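Local atomic coordinates of Alpha/beta hydrolase fold protein (PDB entry 4PW0), a protein that probably hydrolyses a substrate not yet identified, using a serine nucleophile within the alpha/beta hydrolase fold. Residues R29-P34 / L55-L60; G108-G113 / E235-Y240; T145-I150 / A206-G211; R174-A179 / F265-E270. One frame throughout, in Å; residues are numbered along the deposited sequence.

Contact 1: residues R29-P34 / L55-L60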
loop_
_atom_site.group_PDB
_atom_site.type_symbol
_atom_site.label_atom_id
_atom_site.label_comp_id
_atom_site.label_asym_id
_atom_site.label_seq_id
_atom_site.Cartn_x
_atom_site.Cartn_y
_atom_site.Cartn_z
ATOM N N ARG A 29 -13.262 -10.239 23.596
ATOM C CA ARG A 29 -13.190 -8.869 24.101
ATOM C C ARG A 29 -13.727 -7.892 23.090
ATOM O O ARG A 29 -13.628 -8.086 21.872
ATOM C CB ARG A 29 -11.771 -8.495 24.547
ATOM C CG ARG A 29 -11.113 -9.456 25.491
ATOM C CD ARG A 29 -9.763 -9.003 25.985
ATOM N NE ARG A 29 -9.068 -10.031 26.706
ATOM C CZ ARG A 29 -7.765 -10.274 26.672
ATOM N NH1 ARG A 29 -6.960 -9.549 25.888
ATOM N NH2 ARG A 29 -7.285 -11.264 27.375
ATOM N N SER A 30 -14.328 -6.827 23.590
ATOM C CA SER A 30 -14.866 -5.765 22.772
ATOM C C SER A 30 -14.156 -4.474 23.144
ATOM O O SER A 30 -14.125 -4.070 24.327
ATOM C CB SER A 30 -16.379 -5.632 22.935
ATOM O OG SER A 30 -16.908 -4.666 22.069
ATOM N N LEU A 31 -13.502 -3.880 22.155
ATOM C CA LEU A 31 -12.764 -2.655 22.336
ATOM C C LEU A 31 -13.434 -1.516 21.657
ATOM O O LEU A 31 -14.130 -1.660 20.646
ATOM C CB LEU A 31 -11.339 -2.770 21.793
ATOM C CG LEU A 31 -10.335 -3.559 22.615
ATOM C CD1 LEU A 31 -10.696 -5.001 22.857
ATOM C CD2 LEU A 31 -8.958 -3.475 21.950
ATOM N N GLY A 32 -13.186 -0.323 22.217
ATOM C CA GLY A 32 -13.801 0.875 21.664
ATOM C C GLY A 32 -15.260 1.020 22.086
ATOM O O GLY A 32 -15.822 0.187 22.813
ATOM N N ALA A 33 -15.869 2.072 21.575
ATOM C CA ALA A 33 -17.298 2.308 21.753
ATOM C C ALA A 33 -18.106 1.433 20.813
ATOM O O ALA A 33 -17.719 1.251 19.669
ATOM C CB ALA A 33 -17.596 3.767 21.475
ATOM N N PRO A 34 -19.238 0.890 21.287
ATOM C CA PRO A 34 -20.118 0.171 20.371
ATOM C C PRO A 34 -20.442 0.973 19.115
ATOM O O PRO A 34 -20.608 2.192 19.188
ATOM C CB PRO A 34 -21.351 -0.130 21.229
ATOM C CG PRO A 34 -20.825 -0.171 22.631
ATOM C CD PRO A 34 -19.784 0.922 22.662
ATOM N N LEU A 55 -1.095 -1.782 19.928
ATOM C CA LEU A 55 -1.103 -0.600 19.078
ATOM C C LEU A 55 -2.129 -0.678 17.964
ATOM O O LEU A 55 -2.733 0.310 17.567
ATOM C CB LEU A 55 0.270 -0.332 18.461
ATOM C CG LEU A 55 1.245 0.460 19.261
ATOM C CD1 LEU A 55 2.540 0.694 18.540
ATOM C CD2 LEU A 55 0.656 1.793 19.700
ATOM N N ILE A 56 -2.316 -1.899 17.446
ATOM C CA ILE A 56 -3.236 -2.088 16.362
ATOM C C ILE A 56 -4.673 -2.120 16.844
ATOM O O ILE A 56 -5.553 -1.433 16.287
ATOM C CB ILE A 56 -2.861 -3.364 15.587
ATOM C CG1 ILE A 56 -1.464 -3.164 14.961
ATOM C CG2 ILE A 56 -3.902 -3.629 14.526
ATOM C CD1 ILE A 56 -0.939 -4.374 14.203
ATOM N N THR A 57 -4.915 -2.880 17.911
ATOM C CA THR A 57 -6.291 -2.942 18.382
ATOM C C THR A 57 -6.740 -1.625 19.036
ATOM O O THR A 57 -7.879 -1.217 18.798
ATOM C CB THR A 57 -6.508 -4.091 19.357
ATOM O OG1 THR A 57 -5.657 -3.935 20.494
ATOM C CG2 THR A 57 -6.296 -5.457 18.693
ATOM N N ASN A 58 -5.842 -0.949 19.749
ATOM C CA ASN A 58 -6.183 0.384 20.240
ATOM C C ASN A 58 -6.381 1.373 19.088
ATOM O O ASN A 58 -7.328 2.182 19.078
ATOM C CB ASN A 58 -5.152 0.905 21.238
ATOM C CG ASN A 58 -5.214 0.186 22.576
ATOM O OD1 ASN A 58 -6.275 -0.310 22.950
ATOM N ND2 ASN A 58 -4.114 0.100 23.283
ATOM N N GLY A 59 -5.471 1.341 18.112
ATOM C CA GLY A 59 -5.580 2.262 17.019
ATOM C C GLY A 59 -6.853 2.133 16.190
ATOM O O GLY A 59 -7.510 3.124 15.826
ATOM N N LEU A 60 -7.234 0.891 15.874
ATOM C CA LEU A 60 -8.410 0.684 15.085
ATOM C C LEU A 60 -9.707 0.860 15.895
ATOM O O LEU A 60 -10.720 1.226 15.309
ATOM C CB LEU A 60 -8.380 -0.692 14.402
ATOM C CG LEU A 60 -7.357 -0.739 13.249
ATOM C CD1 LEU A 60 -7.276 -2.183 12.747
ATOM C CD2 LEU A 60 -7.710 0.231 12.148
#
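The flat group in this contact is the carboxamide of N58, and L31 meets it only at its oxygen end, with L31 CD2 4.3 Å from N58 OD1. That oxygen has its real partner elsewhere: it accepts a hydrogen bond from the backbone N of H11. The CB of N58 points away from the strand, but the side chain turns back (chi1 -72°) and brings the amide near L31. The closer touch is with T57. The same methyl, L31 CD2, rests against the branch point of T57, lying 3.6 Å from T57 CB and equally far from T57 OG1. L31 sends its CB toward the helix, and the two side chains cross obliquely. No hydrogen bond links 29-34 to 55-60, and the two segments bury just 92 Å² between them. T57 OG1 sits between the backbone N and the carbonyl carbon (chi1 60°), where it makes weak hydrogen bonds with D53 O and H11 ND1, so the hydroxyl that touches the leucine also has polar company.

In fold terms, L31 ends strand 24-31, an antiparallel member at the N-terminal side of the alpha/beta hydrolase sheet, and T57 and N58 belong to helix 54-61, which follows strand 39-42. L31 keeps its place in the sheet by backbone bonding with L66, and A14 of the N-terminal loop also touches its side chain. I56 and L60, on either side of T57 and N58 in the sequence, pack on helix 269-282.

Contact 2: residues G108-G113 / E235-Y240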
loop_
_atom_site.group_PDB
_atom_site.type_symbol
_atom_site.label_atom_id
_atom_site.label_comp_id
_atom_site.label_asym_id
_atom_site.label_seq_id
_atom_site.Cartn_x
_atom_site.Cartn_y
_atom_site.Cartn_z
ATOM N N GLY A 108 -8.339 -10.503 9.066
ATOM C CA GLY A 108 -7.813 -11.827 9.303
ATOM C C GLY A 108 -6.297 -11.815 9.121
ATOM O O GLY A 108 -5.807 -11.415 8.061
ATOM N N PHE A 109 -5.590 -12.332 10.137
ATOM C CA PHE A 109 -4.135 -12.472 10.080
ATOM C C PHE A 109 -3.779 -13.954 10.003
ATOM O O PHE A 109 -4.205 -14.738 10.845
ATOM C CB PHE A 109 -3.538 -11.836 11.343
ATOM C CG PHE A 109 -2.019 -11.987 11.489
ATOM C CD1 PHE A 109 -1.185 -11.879 10.397
ATOM C CD2 PHE A 109 -1.445 -12.176 12.746
ATOM C CE1 PHE A 109 0.189 -12.005 10.533
ATOM C CE2 PHE A 109 -0.076 -12.257 12.890
ATOM C CZ PHE A 109 0.745 -12.181 11.773
ATOM N N SER A 110 -3.006 -14.341 8.974
ATOM C CA SER A 110 -2.433 -15.687 8.840
ATOM C C SER A 110 -3.617 -16.692 8.702
ATOM O O SER A 110 -4.444 -16.500 7.799
ATOM C CB SER A 110 -1.487 -15.950 9.989
ATOM O OG SER A 110 -0.935 -17.252 9.830
ATOM N N LEU A 111 -3.745 -17.683 9.581
ATOM C CA LEU A 111 -4.911 -18.558 9.566
ATOM C C LEU A 111 -6.224 -17.766 9.495
ATOM O O LEU A 111 -7.149 -18.113 8.746
ATOM C CB LEU A 111 -4.872 -19.388 10.840
ATOM C CG LEU A 111 -6.099 -20.231 11.116
ATOM C CD1 LEU A 111 -6.340 -21.228 10.014
ATOM C CD2 LEU A 111 -5.920 -20.946 12.454
ATOM N N GLY A 112 -6.313 -16.666 10.254
ATOM C CA GLY A 112 -7.474 -15.839 10.205
ATOM C C GLY A 112 -7.740 -15.234 8.841
ATOM O O GLY A 112 -8.895 -14.988 8.471
ATOM N N GLY A 113 -6.666 -14.977 8.086
ATOM C CA GLY A 113 -6.806 -14.509 6.727
ATOM C C GLY A 113 -7.387 -15.551 5.785
ATOM O O GLY A 113 -7.967 -15.190 4.743
ATOM N N GLU A 235 8.135 -16.015 4.688
ATOM C CA GLU A 235 8.572 -17.395 4.420
ATOM C C GLU A 235 7.447 -18.432 4.479
ATOM O O GLU A 235 7.475 -19.461 3.783
ATOM C CB GLU A 235 9.679 -17.811 5.431
ATOM C CG GLU A 235 10.228 -19.212 5.189
ATOM C CD GLU A 235 11.476 -19.631 5.974
ATOM O OE1 GLU A 235 11.824 -19.054 7.034
ATOM O OE2 GLU A 235 12.120 -20.610 5.490
HETATM N N MSE A 236 6.479 -18.205 5.370
HETATM C CA MSE A 236 5.392 -19.143 5.575
HETATM C C MSE A 236 4.420 -19.156 4.402
HETATM O O MSE A 236 3.932 -20.213 4.009
HETATM C CB MSE A 236 4.670 -18.735 6.879
HETATM C CG MSE A 236 3.508 -19.652 7.222
HETATM SE SE MSE A 236 2.513 -19.009 8.776
HETATM C CE MSE A 236 3.941 -19.119 10.077
HETATM N N MSE A 237 4.093 -17.951 3.904
HETATM C CA MSE A 237 2.996 -17.778 2.962
HETATM C C MSE A 237 3.449 -17.434 1.548
HETATM O O MSE A 237 2.614 -17.538 0.638
HETATM C CB MSE A 237 2.105 -16.636 3.431
HETATM C CG MSE A 237 1.464 -16.849 4.796
HETATM SE SE MSE A 237 0.130 -18.283 4.730
HETATM C CE MSE A 237 -0.451 -18.173 6.572
ATOM N N ASP A 238 4.707 -16.996 1.398
ATOM C CA ASP A 238 5.342 -16.454 0.155
ATOM C C ASP A 238 4.709 -15.070 -0.131
ATOM O O ASP A 238 3.524 -14.982 -0.463
ATOM C CB ASP A 238 5.208 -17.424 -1.038
ATOM C CG ASP A 238 6.011 -16.983 -2.253
ATOM O OD1 ASP A 238 6.409 -15.807 -2.356
ATOM O OD2 ASP A 238 6.305 -17.874 -3.096
ATOM N N THR A 239 5.502 -14.027 -0.042
ATOM C CA THR A 239 5.028 -12.701 -0.346
ATOM C C THR A 239 4.324 -12.641 -1.696
ATOM O O THR A 239 3.339 -11.914 -1.836
ATOM C CB THR A 239 6.173 -11.721 -0.240
ATOM O OG1 THR A 239 6.550 -11.644 1.143
ATOM C CG2 THR A 239 5.812 -10.330 -0.763
ATOM N N TYR A 240 4.817 -13.377 -2.699
ATOM C CA TYR A 240 4.189 -13.295 -4.012
ATOM C C TYR A 240 2.752 -13.726 -4.012
ATOM O O TYR A 240 1.938 -13.254 -4.816
ATOM C CB TYR A 240 4.992 -14.118 -5.031
ATOM C CG TYR A 240 4.540 -13.864 -6.443
ATOM C CD1 TYR A 240 4.945 -12.771 -7.123
ATOM C CD2 TYR A 240 3.649 -14.715 -7.022
ATOM C CE1 TYR A 240 4.497 -12.515 -8.408
ATOM C CE2 TYR A 240 3.158 -14.480 -8.307
ATOM C CZ TYR A 240 3.609 -13.385 -8.993
ATOM O OH TYR A 240 3.160 -13.104 -10.269
#
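S110 and the selenomethionine M237 make the tight part of this contact: the terminal methyl M237 CE lies 3.4 Å from S110 OG and 3.9 Å from S110 CA. M237 bends at chi2 (-69°), which swings that methyl onto the serine. M236, also selenomethionine, comes less close, its SE 4.0 Å from S110 OG. No hydrogen bond joins the segments. S110 has the strained backbone (phi 64°, psi -122°) expected of a nucleophile elbow in a GxSxG sequence. G108 and G112 are the two glycines of that sequence. With H262, which S110 touches, and D234, it is probably the serine of a Ser-His-Asp triad; D234 OD1 also accepts from M237 N.

Away from M236 and M237, segment 235-240 does not touch 108-113. D238 is partly exposed and works locally, its OD1 taking Y240 N at 2.9 Å from above the carboxylate plane, a capping bond at the turn into helix 240-248. E235 is exposed.

The elbow joins strand 104-109 to helix 111-122, with L111 against I207 of helix 197-212. M236 packs on F146 and L149 of helix 146-154 and on I165 of helix 158-166, while Y240 meets Y243 of the second subunit.

Contact 3: residues T145-I150 / A206-G211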
loop_
_atom_site.group_PDB
_atom_site.type_symbol
_atom_site.label_atom_id
_atom_site.label_comp_id
_atom_site.label_asym_id
_atom_site.label_seq_id
_atom_site.Cartn_x
_atom_site.Cartn_y
_atom_site.Cartn_z
ATOM N N THR A 145 4.719 -27.390 2.742
ATOM C CA THR A 145 5.854 -27.522 3.650
ATOM C C THR A 145 5.733 -26.782 4.969
ATOM O O THR A 145 6.683 -26.653 5.727
ATOM C CB THR A 145 7.158 -27.197 2.977
ATOM O OG1 THR A 145 7.118 -25.890 2.467
ATOM C CG2 THR A 145 7.482 -28.296 1.865
ATOM N N PHE A 146 4.517 -26.334 5.256
ATOM C CA PHE A 146 4.241 -25.685 6.528
ATOM C C PHE A 146 4.628 -26.569 7.721
ATOM O O PHE A 146 5.235 -26.058 8.643
ATOM C CB PHE A 146 2.765 -25.236 6.606
ATOM C CG PHE A 146 2.412 -24.612 7.895
ATOM C CD1 PHE A 146 2.784 -23.340 8.148
ATOM C CD2 PHE A 146 1.650 -25.286 8.859
ATOM C CE1 PHE A 146 2.459 -22.726 9.330
ATOM C CE2 PHE A 146 1.320 -24.667 10.036
ATOM C CZ PHE A 146 1.743 -23.382 10.287
ATOM N N PRO A 147 4.311 -27.886 7.683
ATOM C CA PRO A 147 4.759 -28.688 8.834
ATOM C C PRO A 147 6.268 -28.665 9.062
ATOM O O PRO A 147 6.698 -28.644 10.216
ATOM C CB PRO A 147 4.241 -30.101 8.498
ATOM C CG PRO A 147 3.049 -29.867 7.636
ATOM C CD PRO A 147 3.489 -28.681 6.763
ATOM N N ASP A 148 7.066 -28.676 8.000
ATOM C CA ASP A 148 8.517 -28.591 8.162
ATOM C C ASP A 148 8.963 -27.229 8.653
ATOM O O ASP A 148 9.969 -27.143 9.374
ATOM C CB ASP A 148 9.248 -29.031 6.925
ATOM C CG ASP A 148 9.184 -30.556 6.733
ATOM O OD1 ASP A 148 9.231 -31.269 7.752
ATOM O OD2 ASP A 148 9.032 -31.035 5.605
ATOM N N LEU A 149 8.242 -26.158 8.299
ATOM C CA LEU A 149 8.589 -24.836 8.838
ATOM C C LEU A 149 8.402 -24.841 10.350
ATOM O O LEU A 149 9.237 -24.342 11.104
ATOM C CB LEU A 149 7.729 -23.779 8.171
ATOM C CG LEU A 149 7.999 -22.360 8.624
ATOM C CD1 LEU A 149 9.340 -21.855 8.162
ATOM C CD2 LEU A 149 6.841 -21.467 8.192
ATOM N N ILE A 150 7.305 -25.438 10.777
ATOM C CA ILE A 150 7.015 -25.507 12.203
ATOM C C ILE A 150 8.023 -26.448 12.895
ATOM O O ILE A 150 8.479 -26.135 13.989
ATOM C CB ILE A 150 5.553 -25.935 12.439
ATOM C CG1 ILE A 150 4.611 -24.855 11.833
ATOM C CG2 ILE A 150 5.282 -26.213 13.932
ATOM C CD1 ILE A 150 4.911 -23.416 12.203
ATOM N N ALA A 206 -5.196 -27.743 9.599
ATOM C CA ALA A 206 -6.031 -26.860 8.816
ATOM C C ALA A 206 -5.192 -25.988 7.860
ATOM O O ALA A 206 -5.585 -25.786 6.681
ATOM C CB ALA A 206 -6.894 -25.999 9.712
ATOM N N ILE A 207 -4.069 -25.482 8.354
ATOM C CA ILE A 207 -3.248 -24.600 7.548
ATOM C C ILE A 207 -2.602 -25.381 6.409
ATOM O O ILE A 207 -2.582 -24.946 5.244
ATOM C CB ILE A 207 -2.190 -23.931 8.415
ATOM C CG1 ILE A 207 -2.838 -22.930 9.353
ATOM C CG2 ILE A 207 -1.120 -23.256 7.582
ATOM C CD1 ILE A 207 -1.958 -22.541 10.515
ATOM N N THR A 208 -2.095 -26.557 6.720
ATOM C CA THR A 208 -1.478 -27.391 5.685
ATOM C C THR A 208 -2.493 -27.743 4.601
ATOM O O THR A 208 -2.189 -27.653 3.394
ATOM C CB THR A 208 -0.877 -28.671 6.337
ATOM O OG1 THR A 208 0.064 -28.298 7.370
ATOM C CG2 THR A 208 -0.135 -29.501 5.289
ATOM N N ASN A 209 -3.677 -28.143 5.023
ATOM C CA ASN A 209 -4.705 -28.503 4.059
ATOM C C ASN A 209 -5.305 -27.371 3.256
ATOM O O ASN A 209 -5.748 -27.588 2.124
ATOM C CB ASN A 209 -5.785 -29.380 4.695
ATOM C CG ASN A 209 -5.339 -30.815 4.826
ATOM O OD1 ASN A 209 -4.548 -31.327 4.043
ATOM N ND2 ASN A 209 -5.810 -31.456 5.833
ATOM N N TRP A 210 -5.271 -26.150 3.782
ATOM C CA TRP A 210 -5.633 -24.985 2.972
ATOM C C TRP A 210 -4.757 -24.967 1.723
ATOM O O TRP A 210 -5.244 -24.614 0.647
ATOM C CB TRP A 210 -5.457 -23.703 3.798
ATOM C CG TRP A 210 -5.832 -22.430 3.116
ATOM C CD1 TRP A 210 -4.984 -21.524 2.560
ATOM C CD2 TRP A 210 -7.143 -21.889 2.957
ATOM N NE1 TRP A 210 -5.689 -20.459 2.068
ATOM C CE2 TRP A 210 -7.009 -20.639 2.327
ATOM C CE3 TRP A 210 -8.420 -22.327 3.292
ATOM C CZ2 TRP A 210 -8.094 -19.817 2.060
ATOM C CZ3 TRP A 210 -9.497 -21.501 3.022
ATOM C CH2 TRP A 210 -9.321 -20.256 2.427
ATOM N N GLY A 211 -3.481 -25.331 1.870
ATOM C CA GLY A 211 -2.581 -25.397 0.725
ATOM C C GLY A 211 -2.690 -26.668 -0.093
ATOM O O GLY A 211 -2.592 -26.648 -1.326
#
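I207 meets F146 squarely over one face of the phenyl ring. Its CG2 methyl lies 3.6 Å from the ring centroid and only 8° off the normal, a CH-pi contact, while I207 CD1 lies beyond the rim, 3.8 Å from F146 CZ. F146 extends toward the facing helix because its CG is anti to the backbone N (chi1 178°). The opposite face of the ring is lined by I150 CG1 from the next turn of its own helix, so the phenyl is sandwiched between two isoleucines.

T208 comes at the edge instead, near the ring plane, with its OG1 3.7 Å from F146 CD2. The same oxygen lies 3.4 Å from P147 CG, the threonine and proline side chains reaching toward each other. These are carbon-oxygen touches without a bond; T208 OG1 is hydrogen-bonded to L204 O, one turn back in its helix.

The two segments run at 145°, nearer antiparallel than parallel, with axes 10.3 Å apart. Helices 146-154 and 197-212 belong to the helical insertion between strands 127-133 and 226-231, where many alpha/beta hydrolases carry their cap. F45 meets F146 edge-to-face, and I207 also packs on L111 and F114 of helix 111-122.

Contact 4: residues R174-A179 / F265-E270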
loop_
_atom_site.group_PDB
_atom_site.type_symbol
_atom_site.label_atom_id
_atom_site.label_comp_id
_atom_site.label_asym_id
_atom_site.label_seq_id
_atom_site.Cartn_x
_atom_site.Cartn_y
_atom_site.Cartn_z
ATOM N N ARG A 174 14.617 -7.360 13.326
ATOM C CA ARG A 174 14.626 -8.071 14.598
ATOM C C ARG A 174 14.386 -7.105 15.770
ATOM O O ARG A 174 13.710 -7.510 16.732
ATOM C CB ARG A 174 15.900 -8.854 14.761
ATOM C CG ARG A 174 15.975 -10.069 13.839
ATOM C CD ARG A 174 17.323 -10.761 13.867
ATOM N NE ARG A 174 17.681 -11.341 15.144
ATOM C CZ ARG A 174 17.361 -12.581 15.542
ATOM N NH1 ARG A 174 16.539 -13.373 14.861
ATOM N NH2 ARG A 174 17.802 -12.990 16.718
ATOM N N SER A 175 14.923 -5.891 15.722
ATOM C CA SER A 175 14.645 -4.942 16.783
ATOM C C SER A 175 13.193 -4.532 16.855
ATOM O O SER A 175 12.656 -4.303 17.940
ATOM C CB SER A 175 15.550 -3.745 16.684
ATOM O OG SER A 175 16.858 -4.145 16.990
ATOM N N LYS A 176 12.527 -4.453 15.692
ATOM C CA LYS A 176 11.079 -4.194 15.708
ATOM C C LYS A 176 10.336 -5.412 16.223
ATOM O O LYS A 176 9.226 -5.272 16.767
ATOM C CB LYS A 176 10.617 -3.748 14.325
ATOM C CG LYS A 176 11.144 -2.357 13.964
ATOM C CD LYS A 176 10.843 -1.804 12.613
ATOM C CE LYS A 176 11.321 -0.334 12.474
ATOM N NZ LYS A 176 10.667 0.757 13.267
ATOM N N GLY A 177 10.915 -6.607 16.091
ATOM C CA GLY A 177 10.383 -7.806 16.706
ATOM C C GLY A 177 10.487 -7.770 18.227
ATOM O O GLY A 177 9.530 -8.138 18.932
ATOM N N LEU A 178 11.644 -7.365 18.761
ATOM C CA LEU A 178 11.762 -7.206 20.208
ATOM C C LEU A 178 10.755 -6.159 20.689
ATOM O O LEU A 178 10.125 -6.372 21.752
ATOM C CB LEU A 178 13.184 -6.794 20.580
ATOM C CG LEU A 178 14.303 -7.795 20.293
ATOM C CD1 LEU A 178 15.602 -7.232 20.879
ATOM C CD2 LEU A 178 13.973 -9.165 20.873
ATOM N N ALA A 179 10.557 -5.060 19.956
ATOM C CA ALA A 179 9.548 -4.087 20.353
ATOM C C ALA A 179 8.159 -4.703 20.425
ATOM O O ALA A 179 7.387 -4.426 21.349
ATOM C CB ALA A 179 9.550 -2.880 19.453
ATOM N N PHE A 265 2.629 -6.446 9.970
ATOM C CA PHE A 265 1.898 -5.411 10.699
ATOM C C PHE A 265 2.397 -5.218 12.139
ATOM O O PHE A 265 2.223 -4.146 12.693
ATOM C CB PHE A 265 0.374 -5.528 10.594
ATOM C CG PHE A 265 -0.325 -6.628 11.340
ATOM C CD1 PHE A 265 0.281 -7.721 11.903
ATOM C CD2 PHE A 265 -1.721 -6.532 11.452
ATOM C CE1 PHE A 265 -0.438 -8.712 12.583
ATOM C CE2 PHE A 265 -2.425 -7.524 12.116
ATOM C CZ PHE A 265 -1.801 -8.587 12.694
ATOM N N TYR A 266 3.062 -6.224 12.718
ATOM C CA TYR A 266 3.760 -6.044 13.991
ATOM C C TYR A 266 4.980 -5.185 13.805
ATOM O O TYR A 266 5.384 -4.437 14.717
ATOM C CB TYR A 266 4.221 -7.364 14.526
ATOM C CG TYR A 266 3.224 -8.353 15.037
ATOM C CD1 TYR A 266 2.193 -7.963 15.890
ATOM C CD2 TYR A 266 3.439 -9.697 14.865
ATOM C CE1 TYR A 266 1.384 -8.917 16.492
ATOM C CE2 TYR A 266 2.623 -10.658 15.429
ATOM C CZ TYR A 266 1.594 -10.253 16.274
ATOM O OH TYR A 266 0.814 -11.238 16.867
ATOM N N GLN A 267 5.617 -5.288 12.633
ATOM C CA GLN A 267 6.815 -4.495 12.370
ATOM C C GLN A 267 6.505 -3.030 12.201
ATOM O O GLN A 267 7.298 -2.169 12.637
ATOM C CB GLN A 267 7.568 -5.052 11.171
ATOM C CG GLN A 267 8.890 -4.325 10.939
ATOM C CD GLN A 267 9.876 -5.164 10.132
ATOM O OE1 GLN A 267 9.887 -6.381 10.204
ATOM N NE2 GLN A 267 10.695 -4.494 9.357
ATOM N N TYR A 268 5.363 -2.707 11.562
ATOM C CA TYR A 268 4.972 -1.343 11.279
ATOM C C TYR A 268 3.502 -1.120 11.695
ATOM O O TYR A 268 2.627 -0.891 10.869
ATOM C CB TYR A 268 5.124 -1.022 9.794
ATOM C CG TYR A 268 6.541 -1.234 9.264
ATOM C CD1 TYR A 268 7.581 -0.393 9.618
ATOM C CD2 TYR A 268 6.810 -2.273 8.402
ATOM C CE1 TYR A 268 8.859 -0.620 9.124
ATOM C CE2 TYR A 268 8.081 -2.493 7.874
ATOM C CZ TYR A 268 9.112 -1.655 8.218
ATOM O OH TYR A 268 10.403 -1.842 7.730
ATOM N N PRO A 269 3.230 -1.193 12.994
ATOM C CA PRO A 269 1.855 -1.148 13.441
ATOM C C PRO A 269 1.173 0.193 13.196
ATOM O O PRO A 269 -0.039 0.227 12.923
ATOM C CB PRO A 269 1.969 -1.468 14.944
ATOM C CG PRO A 269 3.358 -0.977 15.331
ATOM C CD PRO A 269 4.181 -1.386 14.112
ATOM N N GLU A 270 1.891 1.300 13.337
ATOM C CA GLU A 270 1.272 2.591 13.097
ATOM C C GLU A 270 0.975 2.859 11.605
ATOM O O GLU A 270 -0.058 3.444 11.239
ATOM C CB GLU A 270 2.101 3.703 13.717
ATOM C CG GLU A 270 2.082 3.607 15.231
ATOM C CD GLU A 270 2.552 4.850 15.930
ATOM O OE1 GLU A 270 3.522 5.478 15.469
ATOM O OE2 GLU A 270 1.936 5.170 16.962
HETATM O O HOH W 1 7.441 -3.211 16.139
HETATM O O HOH W 2 7.834 0.396 13.332
#
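K176 and Q267 carry the carbon packing, their side chains crossing at about a right angle. K176 CD lies 3.6 Å from Q267 CG, and just as far from the backbone oxygen Q267 O. Farther out, K176 CE approaches the ring of Y268 obliquely, 4.2 Å from Y268 CE1. Q267 CG touches the lysine and also lies over one face of the Y268 ring, toward its rim.

Polar contact across the segments goes through water. One water donates to both K176 O and Y266 O, at 2.8 Å each, bridging two carbonyls that stand too far apart to touch. Both oxygens have a second partner, T180 OG1 for the lysine and R183 NH2 for the tyrosine. Another water accepts from K176 NZ at 2.9 Å and donates to Q267 O; the bend at the end of the lysine chain (chi4 -67°) turns the ammonium toward it.

Side-chain bonds fix the Q267 and Y268 ends. Q267 NE2 gives a weak, bent bond to Y268 OH, and its stronger links are NE2 to D259 O and OE1 to S173 OG. Y268 OH is also bonded to P258 O and H172 NE2.

Helix 171-184 belongs to the helical insertion after strand 127-133. Here it packs on the turn between helices 264-267 and 269-282, shortly after H262, the probable triad histidine, consistent with a cap placed over the core, as in many alpha/beta hydrolases.

From the N terminus, contact 1 closes first, a short loop that brings helix 54-61 back against strand 24-31, and it is finished before the others open. Contact 2 then opens at the elbow and closes only at 235-240, spanning the whole helical insertion; contact 3 is nested inside it, joining two helices of that insertion. Contact 4 starts inside both loops and ends beyond them, so it crosses contacts 2 and 3 and ties the insertion to the C-terminal helices. Contacts 2 and 3 touch through M236 on F146, contacts 2 and 4 through F109 on F265, and contacts 1 and 4 through I56 on P269. Contacts 1 and 3 remain about 19 Å apart at their nearest atoms.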